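PDB 2Z72: protein-tyrosine-phosphatase from Shewanella sp., which hydrolyses phosphate from phosphotyrosine as a cold-active protein phosphatase, probably using the pair of zinc ions held in its calcineurin-like phosphoesterase fold. Local coordinates for residues W25-R30 with N42-C47; D49-K54 with V122-W127; I210-I215 with D271-H276; F265-L270 with L295-V300. All coordinates share one frame; numbering follows the deposited sequence.

Contact 1: residues W25-R30 with N42-C47; sequences WICDNR and NRPEHC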
loop_
_atom_site.group_PDB
_atom_site.type_symbol
_atom_site.label_atom_id
_atom_site.label_comp_id
_atom_site.label_asym_id
_atom_site.label_seq_id
_atom_site.Cartn_x
_atom_site.Cartn_y
_atom_site.Cartn_z
ATOM N N TRP A 25 -21.813 0.867 -8.746
ATOM C CA TRP A 25 -21.683 2.211 -8.225
ATOM C C TRP A 25 -22.743 2.425 -7.183
ATOM O O TRP A 25 -23.932 2.092 -7.411
ATOM C CB TRP A 25 -21.876 3.261 -9.303
ATOM C CG TRP A 25 -21.082 3.061 -10.546
ATOM C CD1 TRP A 25 -21.402 2.234 -11.590
ATOM C CD2 TRP A 25 -19.852 3.657 -10.937
ATOM N NE1 TRP A 25 -20.475 2.278 -12.558
ATOM C CE2 TRP A 25 -19.488 3.153 -12.216
ATOM C CE3 TRP A 25 -19.001 4.596 -10.338
ATOM C CZ2 TRP A 25 -18.316 3.559 -12.867
ATOM C CZ3 TRP A 25 -17.847 4.994 -11.002
ATOM C CH2 TRP A 25 -17.501 4.472 -12.274
ATOM N N ILE A 26 -22.361 2.981 -6.031
ATOM C CA ILE A 26 -23.334 3.477 -5.063
ATOM C C ILE A 26 -23.513 4.965 -5.304
ATOM O O ILE A 26 -22.573 5.731 -5.152
ATOM C CB ILE A 26 -22.888 3.238 -3.612
ATOM C CG1 ILE A 26 -22.507 1.813 -3.373
ATOM C CG2 ILE A 26 -23.997 3.684 -2.662
ATOM C CD1 ILE A 26 -23.507 0.770 -3.857
ATOM N N CYS A 27 -24.711 5.339 -5.765
ATOM C CA CYS A 27 -25.009 6.726 -6.119
ATOM C C CYS A 27 -26.231 7.161 -5.321
ATOM O O CYS A 27 -27.338 6.679 -5.576
ATOM C CB CYS A 27 -25.262 6.826 -7.621
ATOM S SG CYS A 27 -24.009 6.096 -8.653
ATOM N N ASP A 28 -26.077 8.010 -4.325
ATOM C CA ASP A 28 -27.205 8.480 -3.495
ATOM C C ASP A 28 -27.905 7.303 -2.864
ATOM O O ASP A 28 -29.162 7.267 -2.865
ATOM C CB ASP A 28 -28.174 9.289 -4.326
ATOM C CG ASP A 28 -28.984 10.341 -3.594
ATOM O OD1 ASP A 28 -28.752 10.701 -2.428
ATOM O OD2 ASP A 28 -29.895 10.809 -4.310
ATOM N N ASN A 29 -27.191 6.390 -2.281
ATOM C CA ASN A 29 -27.705 5.238 -1.557
ATOM C C ASN A 29 -28.526 4.276 -2.429
ATOM O O ASN A 29 -29.301 3.474 -1.907
ATOM C CB ASN A 29 -28.496 5.537 -0.290
ATOM C CG ASN A 29 -27.605 5.757 0.929
ATOM O OD1 ASN A 29 -26.371 5.756 0.808
ATOM N ND2 ASN A 29 -28.204 6.000 2.092
ATOM N N ARG A 30 -28.266 4.273 -3.727
ATOM C CA ARG A 30 -28.909 3.344 -4.610
ATOM C C ARG A 30 -27.796 2.748 -5.496
ATOM O O ARG A 30 -26.751 3.363 -5.731
ATOM C CB ARG A 30 -29.955 4.040 -5.482
ATOM C CG ARG A 30 -31.142 4.585 -4.724
ATOM C CD ARG A 30 -32.296 3.610 -4.448
ATOM N NE ARG A 30 -31.953 2.671 -3.368
ATOM C CZ ARG A 30 -32.067 2.719 -2.064
ATOM N NH1 ARG A 30 -31.657 1.669 -1.338
ATOM N NH2 ARG A 30 -32.588 3.846 -1.554
ATOM N N ASN A 42 -16.548 4.365 -16.737
ATOM C CA ASN A 42 -17.215 5.649 -16.745
ATOM C C ASN A 42 -18.375 5.662 -15.770
ATOM O O ASN A 42 -19.188 4.738 -15.741
ATOM C CB ASN A 42 -17.766 5.992 -18.135
ATOM C CG ASN A 42 -16.619 6.321 -19.078
ATOM O OD1 ASN A 42 -15.530 6.722 -18.655
ATOM N ND2 ASN A 42 -16.934 6.126 -20.344
ATOM N N ARG A 43 -18.450 6.751 -15.003
ATOM C CA ARG A 43 -19.484 6.855 -13.971
ATOM C C ARG A 43 -20.779 7.191 -14.628
ATOM O O ARG A 43 -20.886 7.989 -15.554
ATOM C CB ARG A 43 -18.997 7.979 -13.038
ATOM C CG ARG A 43 -19.883 8.509 -12.049
ATOM C CD ARG A 43 -19.662 9.968 -11.692
ATOM N NE ARG A 43 -18.366 10.440 -11.668
ATOM C CZ ARG A 43 -17.600 11.354 -12.187
ATOM N NH1 ARG A 43 -17.973 12.252 -13.076
ATOM N NH2 ARG A 43 -16.327 11.419 -11.804
ATOM N N PRO A 44 -21.878 6.625 -14.160
ATOM C CA PRO A 44 -23.146 7.109 -14.653
ATOM C C PRO A 44 -23.484 8.518 -14.182
ATOM O O PRO A 44 -22.824 9.120 -13.336
ATOM C CB PRO A 44 -24.064 6.149 -13.936
ATOM C CG PRO A 44 -23.355 5.287 -12.983
ATOM C CD PRO A 44 -21.948 5.595 -13.129
ATOM N N GLU A 45 -24.553 9.049 -14.783
ATOM C CA GLU A 45 -25.034 10.372 -14.297
ATOM C C GLU A 45 -25.543 10.272 -12.878
ATOM O O GLU A 45 -25.919 9.253 -12.273
ATOM C CB GLU A 45 -26.067 10.852 -15.331
ATOM C CG GLU A 45 -25.503 11.338 -16.667
ATOM C CD GLU A 45 -26.583 11.528 -17.705
ATOM O OE1 GLU A 45 -27.394 10.561 -17.803
ATOM O OE2 GLU A 45 -26.674 12.553 -18.405
ATOM N N HIS A 46 -25.668 11.384 -12.188
ATOM C CA HIS A 46 -26.223 11.398 -10.858
ATOM C C HIS A 46 -25.326 10.592 -9.904
ATOM O O HIS A 46 -25.913 10.026 -8.993
ATOM C CB HIS A 46 -27.650 10.841 -10.717
ATOM C CG HIS A 46 -28.700 10.983 -11.743
ATOM N ND1 HIS A 46 -29.719 10.049 -11.930
ATOM C CD2 HIS A 46 -28.936 11.975 -12.658
ATOM C CE1 HIS A 46 -30.484 10.485 -12.902
ATOM N NE2 HIS A 46 -30.042 11.640 -13.371
ATOM N N CYS A 47 -24.042 10.566 -10.191
ATOM C CA CYS A 47 -23.200 9.789 -9.296
ATOM C C CYS A 47 -21.978 10.500 -8.709
ATOM O O CYS A 47 -20.920 9.879 -8.582
ATOM C CB CYS A 47 -22.780 8.544 -10.117
ATOM S SG CYS A 47 -22.521 7.363 -8.799
#
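A disulfide ties C27, at the turn end of a β-hairpin, to C47 in the loop that follows strand 40-41. The two SG atoms are 2.0 Å apart and chi3 is -86°, a relaxed near-perpendicular bridge, with the CA atoms of C27 and C47 4.8 Å from each other. SG of C27 stands beside its own backbone N (chi1 -51°), and a type I' turn from C27 to R30 closes the hairpin just beyond it. Next to the bridge, one face of the W25 indole carries two CH-pi contacts. CD of P44 sits 3.5 Å from the centroid of the five-membered ring of W25, 5° off the normal, and CA of R43 lies 3.7 Å from the centroid of the six-membered ring. W25 NE1 is hydrogen-bonded to T34, and the R43 guanidinium to the carbonyl of L50. The arrangement is that of a disulfide-linked hairpin end and loop, with a tryptophan beside the bridge stacked by P44 and R43.

Contact 2: residues D49-K54 with V122-W127; sequences DLPETK and VNEVLW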
loop_
_atom_site.group_PDB
_atom_site.type_symbol
_atom_site.label_atom_id
_atom_site.label_comp_id
_atom_site.label_asym_id
_atom_site.label_seq_id
_atom_site.Cartn_x
_atom_site.Cartn_y
_atom_site.Cartn_z
ATOM N N ASP A 49 -18.671 12.407 -7.820
ATOM C CA ASP A 49 -17.386 12.622 -8.476
ATOM C C ASP A 49 -16.559 11.356 -8.321
ATOM O O ASP A 49 -15.339 11.401 -8.212
ATOM C CB ASP A 49 -16.724 13.829 -7.787
ATOM C CG ASP A 49 -15.883 14.521 -8.863
ATOM O OD1 ASP A 49 -14.949 15.296 -8.586
ATOM O OD2 ASP A 49 -16.169 14.250 -10.065
ATOM N N LEU A 50 -17.307 10.234 -8.306
ATOM C CA LEU A 50 -16.605 8.968 -8.111
ATOM C C LEU A 50 -15.590 8.739 -9.223
ATOM O O LEU A 50 -15.755 9.187 -10.359
ATOM C CB LEU A 50 -17.594 7.821 -8.095
ATOM C CG LEU A 50 -18.591 7.828 -6.944
ATOM C CD1 LEU A 50 -19.589 6.686 -7.113
ATOM C CD2 LEU A 50 -17.869 7.750 -5.609
ATOM N N PRO A 51 -14.504 8.032 -8.880
ATOM C CA PRO A 51 -13.409 7.947 -9.876
ATOM C C PRO A 51 -13.730 7.122 -11.112
ATOM O O PRO A 51 -14.377 6.086 -11.042
ATOM C CB PRO A 51 -12.275 7.287 -9.073
ATOM C CG PRO A 51 -12.959 6.548 -8.004
ATOM C CD PRO A 51 -14.167 7.391 -7.637
ATOM N N GLU A 52 -13.166 7.540 -12.225
ATOM C CA GLU A 52 -13.205 6.942 -13.513
ATOM C C GLU A 52 -11.766 6.566 -13.844
ATOM O O GLU A 52 -10.817 7.305 -13.506
ATOM C CB GLU A 52 -13.799 7.865 -14.568
ATOM C CG GLU A 52 -15.176 8.368 -14.133
ATOM C CD GLU A 52 -15.736 9.303 -15.203
ATOM O OE1 GLU A 52 -16.843 8.946 -15.699
ATOM O OE2 GLU A 52 -15.119 10.335 -15.527
ATOM N N THR A 53 -11.605 5.396 -14.369
ATOM C CA THR A 53 -10.319 4.768 -14.616
ATOM C C THR A 53 -10.374 3.970 -15.911
ATOM O O THR A 53 -11.421 3.360 -16.230
ATOM C CB THR A 53 -9.907 3.765 -13.535
ATOM O OG1 THR A 53 -10.131 4.413 -12.274
ATOM C CG2 THR A 53 -8.418 3.426 -13.502
ATOM N N LYS A 54 -9.261 4.017 -16.602
ATOM C CA LYS A 54 -9.097 3.095 -17.703
ATOM C C LYS A 54 -8.477 1.832 -17.121
ATOM O O LYS A 54 -7.451 1.903 -16.450
ATOM C CB LYS A 54 -8.234 3.634 -18.845
ATOM C CG LYS A 54 -7.925 2.595 -19.903
ATOM C CD LYS A 54 -8.328 3.032 -21.293
ATOM C CE LYS A 54 -7.772 2.100 -22.358
ATOM N NZ LYS A 54 -6.761 2.679 -23.276
ATOM N N VAL A 122 -11.794 4.974 0.847
ATOM C CA VAL A 122 -10.968 3.814 0.447
ATOM C C VAL A 122 -10.930 3.632 -1.028
ATOM O O VAL A 122 -9.857 3.409 -1.621
ATOM C CB VAL A 122 -11.409 2.566 1.208
ATOM C CG1 VAL A 122 -10.686 1.331 0.691
ATOM C CG2 VAL A 122 -11.209 2.699 2.712
ATOM N N ASN A 123 -12.066 3.619 -1.730
ATOM C CA ASN A 123 -12.044 3.399 -3.150
ATOM C C ASN A 123 -11.394 4.522 -3.912
ATOM O O ASN A 123 -10.784 4.266 -4.976
ATOM C CB ASN A 123 -13.435 3.070 -3.681
ATOM C CG ASN A 123 -13.870 1.695 -3.234
ATOM O OD1 ASN A 123 -13.149 0.722 -3.427
ATOM N ND2 ASN A 123 -15.063 1.586 -2.615
ATOM N N GLU A 124 -11.496 5.750 -3.464
ATOM C CA GLU A 124 -10.784 6.866 -4.054
ATOM C C GLU A 124 -9.281 6.580 -4.007
ATOM O O GLU A 124 -8.591 6.796 -4.989
ATOM C CB GLU A 124 -11.113 8.174 -3.358
ATOM C CG GLU A 124 -12.567 8.643 -3.557
ATOM C CD GLU A 124 -13.642 7.906 -2.835
ATOM O OE1 GLU A 124 -13.417 7.106 -1.911
ATOM O OE2 GLU A 124 -14.833 8.136 -3.255
ATOM N N VAL A 125 -8.773 6.155 -2.865
ATOM C CA VAL A 125 -7.362 5.818 -2.768
ATOM C C VAL A 125 -7.010 4.689 -3.676
ATOM O O VAL A 125 -5.983 4.738 -4.407
ATOM C CB VAL A 125 -6.933 5.520 -1.320
ATOM C CG1 VAL A 125 -5.438 5.187 -1.317
ATOM C CG2 VAL A 125 -7.199 6.703 -0.409
ATOM N N LEU A 126 -7.802 3.611 -3.682
ATOM C CA LEU A 126 -7.462 2.455 -4.495
ATOM C C LEU A 126 -7.386 2.792 -5.958
ATOM O O LEU A 126 -6.413 2.454 -6.661
ATOM C CB LEU A 126 -8.484 1.334 -4.221
ATOM C CG LEU A 126 -8.390 0.633 -2.860
ATOM C CD1 LEU A 126 -9.629 -0.191 -2.625
ATOM C CD2 LEU A 126 -7.172 -0.282 -2.756
ATOM N N TRP A 127 -8.416 3.468 -6.482
ATOM C CA TRP A 127 -8.417 3.757 -7.916
ATOM C C TRP A 127 -7.353 4.784 -8.275
ATOM O O TRP A 127 -6.839 4.745 -9.400
ATOM C CB TRP A 127 -9.815 4.167 -8.411
ATOM C CG TRP A 127 -10.768 3.027 -8.446
ATOM C CD1 TRP A 127 -11.858 2.800 -7.683
ATOM C CD2 TRP A 127 -10.661 1.904 -9.350
ATOM N NE1 TRP A 127 -12.444 1.627 -8.046
ATOM C CE2 TRP A 127 -11.745 1.051 -9.066
ATOM C CE3 TRP A 127 -9.780 1.534 -10.385
ATOM C CZ2 TRP A 127 -11.957 -0.135 -9.754
ATOM C CZ3 TRP A 127 -9.992 0.356 -11.063
ATOM C CH2 TRP A 127 -11.068 -0.468 -10.755
HETATM O O HOH W 1 -8.469 6.100 -11.318
#
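The irregular chain of 49-52, leading into the short strand 53-54, passes the first turns of helix 122-138, with P51 CA 6.5 Å from E124 CA at the closest backbone approach. W127 is met by both P51 and T53. Its CG lies beside the backbone N (chi1 -72°), which carries the indole toward these two residues. CG of P51 comes within 3.9 Å of W127 CD1, the pyrrolidine crossing the indole at about a right angle, while T53 OG1 lies 3.5 Å from W127 CE3 at the benzene end; both approach the ring obliquely. One turn earlier on the helix, the chain of E124 bends at chi2 (73°), and its OE2 is 3.9 Å from CD2 of L50, a polar oxygen against a methyl group. A water bridges the T53 hydroxyl and the main chain of W127: it stands 2.6 Å from T53 OG1 and donates to W127 O at 2.9 Å. The indole NE1 of W127 is hydrogen-bonded to the carbonyl of P11 on strand 8-14, so its rotation is fixed from outside the pair. The chemistry is therefore mixed: P51 packs apolarly on a tethered indole, whereas T53 meets that ring through its hydroxyl, which also binds the bridging water.

Contact 3: residues I210-I215 with D271-H276; sequences ISSEWI and DTILQH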
loop_
_atom_site.group_PDB
_atom_site.type_symbol
_atom_site.label_atom_id
_atom_site.label_comp_id
_atom_site.label_asym_id
_atom_site.label_seq_id
_atom_site.Cartn_x
_atom_site.Cartn_y
_atom_site.Cartn_z
ATOM N N ILE A 210 10.884 -6.752 10.048
ATOM C CA ILE A 210 11.419 -8.094 10.003
ATOM C C ILE A 210 12.014 -8.408 11.381
ATOM O O ILE A 210 12.922 -7.731 11.843
ATOM C CB ILE A 210 12.454 -8.239 8.875
ATOM C CG1 ILE A 210 11.968 -7.699 7.537
ATOM C CG2 ILE A 210 12.924 -9.709 8.796
ATOM C CD1 ILE A 210 10.814 -8.474 6.939
ATOM N N SER A 211 11.491 -9.459 11.974
ATOM C CA SER A 211 11.940 -10.010 13.242
ATOM C C SER A 211 13.016 -11.071 13.012
ATOM O O SER A 211 13.206 -11.564 11.904
ATOM C CB SER A 211 10.801 -10.588 14.034
ATOM O OG SER A 211 10.282 -11.729 13.313
ATOM N N SER A 212 13.700 -11.439 14.066
ATOM C CA SER A 212 14.788 -12.428 13.975
ATOM C C SER A 212 14.259 -13.785 13.570
ATOM O O SER A 212 14.994 -14.627 13.012
ATOM C CB SER A 212 15.515 -12.483 15.320
ATOM O OG SER A 212 16.339 -11.302 15.384
ATOM N N GLU A 213 12.974 -14.038 13.780
ATOM C CA GLU A 213 12.344 -15.327 13.316
ATOM C C GLU A 213 12.453 -15.496 11.821
ATOM O O GLU A 213 12.498 -16.647 11.359
ATOM C CB GLU A 213 10.895 -15.411 13.821
ATOM C CG GLU A 213 10.128 -16.658 13.442
ATOM C CD GLU A 213 8.829 -16.882 14.164
ATOM O OE1 GLU A 213 8.490 -15.985 14.949
ATOM O OE2 GLU A 213 8.155 -17.907 13.817
ATOM N N TRP A 214 12.467 -14.411 11.036
ATOM C CA TRP A 214 12.704 -14.522 9.604
ATOM C C TRP A 214 13.985 -15.333 9.310
ATOM O O TRP A 214 14.073 -16.135 8.410
ATOM C CB TRP A 214 12.802 -13.091 9.006
ATOM C CG TRP A 214 13.217 -13.070 7.545
ATOM C CD1 TRP A 214 14.475 -13.163 6.977
ATOM C CD2 TRP A 214 12.316 -12.927 6.437
ATOM N NE1 TRP A 214 14.443 -13.100 5.637
ATOM C CE2 TRP A 214 13.109 -12.955 5.270
ATOM C CE3 TRP A 214 10.916 -12.791 6.311
ATOM C CZ2 TRP A 214 12.557 -12.849 4.032
ATOM C CZ3 TRP A 214 10.404 -12.679 5.051
ATOM C CH2 TRP A 214 11.182 -12.700 3.903
ATOM N N ILE A 215 15.032 -14.957 10.047
ATOM C CA ILE A 215 16.377 -15.543 9.862
ATOM C C ILE A 215 16.419 -16.995 10.240
ATOM O O ILE A 215 16.936 -17.842 9.550
ATOM C CB ILE A 215 17.413 -14.711 10.671
ATOM C CG1 ILE A 215 17.454 -13.238 10.243
ATOM C CG2 ILE A 215 18.749 -15.398 10.590
ATOM C CD1 ILE A 215 18.397 -12.328 10.986
ATOM N N ASP A 271 21.249 -4.334 13.719
ATOM C CA ASP A 271 22.395 -4.535 12.859
ATOM C C ASP A 271 22.427 -5.939 12.315
ATOM O O ASP A 271 22.803 -6.137 11.159
ATOM C CB ASP A 271 23.715 -4.250 13.602
ATOM C CG ASP A 271 23.901 -2.783 13.885
ATOM O OD1 ASP A 271 23.352 -1.943 13.144
ATOM O OD2 ASP A 271 24.698 -2.515 14.835
ATOM N N THR A 272 22.010 -6.888 13.123
ATOM C CA THR A 272 22.037 -8.267 12.589
ATOM C C THR A 272 21.003 -8.443 11.481
ATOM O O THR A 272 21.266 -9.203 10.530
ATOM C CB THR A 272 21.765 -9.273 13.716
ATOM O OG1 THR A 272 22.779 -9.203 14.708
ATOM C CG2 THR A 272 21.808 -10.693 13.196
ATOM N N ILE A 273 19.901 -7.759 11.567
ATOM C CA ILE A 273 18.918 -7.844 10.474
ATOM C C ILE A 273 19.373 -7.116 9.242
ATOM O O ILE A 273 19.282 -7.608 8.115
ATOM C CB ILE A 273 17.561 -7.373 11.038
ATOM C CG1 ILE A 273 17.111 -8.334 12.144
ATOM C CG2 ILE A 273 16.594 -7.160 9.892
ATOM C CD1 ILE A 273 16.109 -7.760 13.122
ATOM N N LEU A 274 19.921 -5.896 9.401
ATOM C CA LEU A 274 20.452 -5.169 8.286
ATOM C C LEU A 274 21.501 -6.023 7.528
ATOM O O LEU A 274 21.535 -6.103 6.326
ATOM C CB LEU A 274 21.144 -3.882 8.730
ATOM C CG LEU A 274 20.268 -2.804 9.370
ATOM C CD1 LEU A 274 21.107 -1.660 9.966
ATOM C CD2 LEU A 274 19.264 -2.318 8.333
ATOM N N GLN A 275 22.412 -6.637 8.298
ATOM C CA GLN A 275 23.456 -7.471 7.717
ATOM C C GLN A 275 22.872 -8.663 6.978
ATOM O O GLN A 275 23.329 -9.069 5.902
ATOM C CB GLN A 275 24.432 -7.930 8.853
ATOM C CG GLN A 275 25.406 -6.811 9.210
ATOM C CD GLN A 275 26.052 -6.980 10.567
ATOM O OE1 GLN A 275 26.561 -6.002 11.190
ATOM N NE2 GLN A 275 26.052 -8.246 11.009
ATOM N N HIS A 276 21.810 -9.246 7.535
ATOM C CA HIS A 276 21.241 -10.424 6.909
ATOM C C HIS A 276 20.763 -10.132 5.487
ATOM O O HIS A 276 20.874 -10.981 4.630
ATOM C CB HIS A 276 20.012 -10.882 7.760
ATOM C CG HIS A 276 19.411 -12.149 7.260
ATOM N ND1 HIS A 276 18.288 -12.400 6.498
ATOM C CD2 HIS A 276 19.983 -13.348 7.417
ATOM C CE1 HIS A 276 18.154 -13.680 6.238
ATOM N NE2 HIS A 276 19.179 -14.261 6.813
#
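I215 and H276 meet closely in this contact of helix 212-216, and the loop before it, with helix 267-277, although their stack lies at the exposed rim. CG1 of I215 lies over the middle of the H276 imidazole, 3.7 Å from the ring centroid and 9° off its normal, a well-centred CH-pi contact. H276 has its ring opposite the backbone N (chi1 -176°), which swings the imidazole across to helix 212-216, where the two side chains run past each other in opposite directions. The rim of the same imidazole meets the rim of the buried W214: the centroids of the W214 five-membered ring and the H276 ring are 5.5 Å apart and their planes 82° from parallel, with neither ring over the other's face. On the buried side, I273 packs on I210; in the modelled conformers its CD1 is 3.4 Å from the carbonyl oxygen of I210. Toward solvent the fit is looser, CD1 of I215 being 4.3 Å from O of the exposed T272. S212 OG, 4.2 Å from I273 CD1, has its hydrogen-bond partner in E269, one turn earlier on helix 267-277. Helix 267-277 also packs on strand 281-284, I273 and L274 touching I282, while W214 continues onto L221 and A224 of helix 221-231.

Contact 4: residues F265-L270 with L295-V300; sequences FTEAEL and LFHNKV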
loop_
_atom_site.group_PDB
_atom_site.type_symbol
_atom_site.label_atom_id
_atom_site.label_comp_id
_atom_site.label_asym_id
_atom_site.label_seq_id
_atom_site.Cartn_x
_atom_site.Cartn_y
_atom_site.Cartn_z
ATOM N N PHE A 265 14.048 -3.030 22.056
ATOM C CA PHE A 265 14.759 -3.412 20.853
ATOM C C PHE A 265 16.025 -2.621 20.761
ATOM O O PHE A 265 16.113 -1.407 20.984
ATOM C CB PHE A 265 13.857 -3.095 19.650
ATOM C CG PHE A 265 14.378 -3.740 18.377
ATOM C CD1 PHE A 265 14.926 -2.952 17.401
ATOM C CD2 PHE A 265 14.328 -5.115 18.170
ATOM C CE1 PHE A 265 15.411 -3.451 16.192
ATOM C CE2 PHE A 265 14.816 -5.623 16.991
ATOM C CZ PHE A 265 15.395 -4.816 16.057
ATOM N N THR A 266 17.080 -3.385 20.432
ATOM C CA THR A 266 18.384 -2.758 20.466
ATOM C C THR A 266 18.942 -2.601 19.062
ATOM O O THR A 266 18.627 -3.368 18.155
ATOM C CB THR A 266 19.396 -3.608 21.243
ATOM O OG1 THR A 266 19.353 -4.975 20.780
ATOM C CG2 THR A 266 18.979 -3.720 22.690
ATOM N N GLU A 267 19.761 -1.551 18.916
ATOM C CA GLU A 267 20.432 -1.313 17.659
ATOM C C GLU A 267 21.322 -2.464 17.273
ATOM O O GLU A 267 21.436 -2.791 16.089
ATOM C CB GLU A 267 21.229 -0.034 17.774
ATOM C CG GLU A 267 21.686 0.507 16.467
ATOM C CD GLU A 267 22.020 1.984 16.381
ATOM O OE1 GLU A 267 22.885 2.308 15.543
ATOM O OE2 GLU A 267 21.398 2.809 17.095
ATOM N N ALA A 268 21.972 -3.096 18.205
ATOM C CA ALA A 268 22.773 -4.309 17.890
ATOM C C ALA A 268 21.987 -5.393 17.164
ATOM O O ALA A 268 22.350 -6.030 16.204
ATOM C CB ALA A 268 23.389 -4.855 19.162
ATOM N N GLU A 269 20.780 -5.629 17.577
ATOM C CA GLU A 269 19.836 -6.612 17.072
ATOM C C GLU A 269 19.429 -6.135 15.674
ATOM O O GLU A 269 19.446 -6.927 14.726
ATOM C CB GLU A 269 18.562 -6.793 17.908
ATOM C CG GLU A 269 17.710 -7.989 17.585
ATOM C CD GLU A 269 16.436 -8.580 18.042
ATOM O OE1 GLU A 269 16.016 -8.197 19.162
ATOM O OE2 GLU A 269 15.871 -9.438 17.253
ATOM N N LEU A 270 19.166 -4.830 15.561
ATOM C CA LEU A 270 18.883 -4.301 14.217
ATOM C C LEU A 270 20.032 -4.538 13.242
ATOM O O LEU A 270 19.784 -4.921 12.085
ATOM C CB LEU A 270 18.552 -2.811 14.347
ATOM C CG LEU A 270 18.152 -2.102 13.088
ATOM C CD1 LEU A 270 16.865 -2.694 12.487
ATOM C CD2 LEU A 270 17.922 -0.645 13.420
ATOM N N LEU A 295 14.907 6.143 13.374
ATOM C CA LEU A 295 15.308 5.513 14.643
ATOM C C LEU A 295 16.634 4.798 14.433
ATOM O O LEU A 295 17.025 4.404 13.319
ATOM C CB LEU A 295 14.228 4.510 15.074
ATOM C CG LEU A 295 12.866 5.133 15.439
ATOM C CD1 LEU A 295 11.964 3.990 15.784
ATOM C CD2 LEU A 295 13.011 6.045 16.626
ATOM N N PHE A 296 17.358 4.629 15.526
ATOM C CA PHE A 296 18.611 3.840 15.513
ATOM C C PHE A 296 19.593 4.400 14.500
ATOM O O PHE A 296 20.051 3.740 13.595
ATOM C CB PHE A 296 18.350 2.371 15.265
ATOM C CG PHE A 296 17.365 1.781 16.243
ATOM C CD1 PHE A 296 16.091 1.447 15.845
ATOM C CD2 PHE A 296 17.720 1.594 17.553
ATOM C CE1 PHE A 296 15.203 0.900 16.745
ATOM C CE2 PHE A 296 16.844 1.055 18.490
ATOM C CZ PHE A 296 15.548 0.734 18.080
ATOM N N HIS A 297 19.953 5.692 14.671
ATOM C CA HIS A 297 20.897 6.332 13.774
ATOM C C HIS A 297 20.406 6.188 12.333
ATOM O O HIS A 297 21.177 5.916 11.400
ATOM C CB HIS A 297 22.294 5.771 14.062
ATOM C CG HIS A 297 22.811 5.984 15.463
ATOM N ND1 HIS A 297 22.635 5.051 16.445
ATOM C CD2 HIS A 297 23.395 7.039 16.025
ATOM C CE1 HIS A 297 23.157 5.500 17.591
ATOM N NE2 HIS A 297 23.625 6.707 17.361
ATOM N N ASN A 298 19.110 6.392 12.130
ATOM C CA ASN A 298 18.397 6.340 10.866
ATOM C C ASN A 298 18.560 5.025 10.090
ATOM O O ASN A 298 18.330 4.980 8.884
ATOM C CB ASN A 298 18.892 7.464 10.003
ATOM C CG ASN A 298 18.445 8.833 10.428
ATOM O OD1 ASN A 298 17.315 9.002 10.811
ATOM N ND2 ASN A 298 19.345 9.803 10.365
ATOM N N LYS A 299 18.798 3.961 10.816
ATOM C CA LYS A 299 18.758 2.608 10.260
ATOM C C LYS A 299 17.332 2.102 10.018
ATOM O O LYS A 299 17.147 1.262 9.143
ATOM C CB LYS A 299 19.486 1.647 11.227
ATOM C CG LYS A 299 20.970 1.976 11.286
ATOM C CD LYS A 299 21.689 1.128 12.308
ATOM C CE LYS A 299 23.107 1.592 12.497
ATOM N NZ LYS A 299 23.820 0.813 13.561
ATOM N N VAL A 300 16.372 2.616 10.783
ATOM C CA VAL A 300 14.951 2.385 10.530
ATOM C C VAL A 300 14.344 3.750 10.226
ATOM O O VAL A 300 14.556 4.707 10.976
ATOM C CB VAL A 300 14.218 1.736 11.721
ATOM C CG1 VAL A 300 12.698 1.789 11.523
ATOM C CG2 VAL A 300 14.612 0.284 11.947
#
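Charge and hydrogen bonding centre on E267, in the first turn of helix 267-277, whose carboxylate grips two residues of the loop 296-299. In its modelled conformer, K299 NZ forms a salt bridge with E267 OE1 at 2.7 Å, on the lone pair facing away from the other oxygen. H297 ND1 donates to E267 OE2 at 2.6 Å, using the syn lone pair, with an N-H...O angle of 147° and the oxygen 8° out of the imidazole plane. An extended chain with CG opposite the backbone N (chi1 -165°) brings the carboxylate there. Aromatic contact is an offset edge-to-face pair: the edge of F265 is turned to the face of F296, centroids 5.8 Å apart. Apolar packing falls to L270, whose CD2 touches K299 CB at 3.5 Å, F296 CB at 3.6 Å and V300 CG2 at 3.7 Å. The loop is a type I' turn with a classic bulge at K299 and V300 opposite L295. The same K299 conformer also bridges to D271, so paired acids probably stabilise the lysine's charge.

The four contacts form two pairs on opposite sides of the chain's centre. Contacts 1 and 2, 13 Å between centres, come first along the chain and are in series; they touch where R43 meets L50 and E52, which joins the loop 42-47 to 49-54. Helix 122-138 is reached in turn through contact 2. Contacts 3 and 4, 11 Å between centres, alternate along the chain and share helix 267-277, with S212 to E269 and D271 to K299 as direct links. Between centres, contact 1 is about 49 Å from contacts 3 and 4, and contact 2 about 38 Å from each. In contacts 3 and 4 the side chains of I210 and V300 are about 14 Å from a zinc ion.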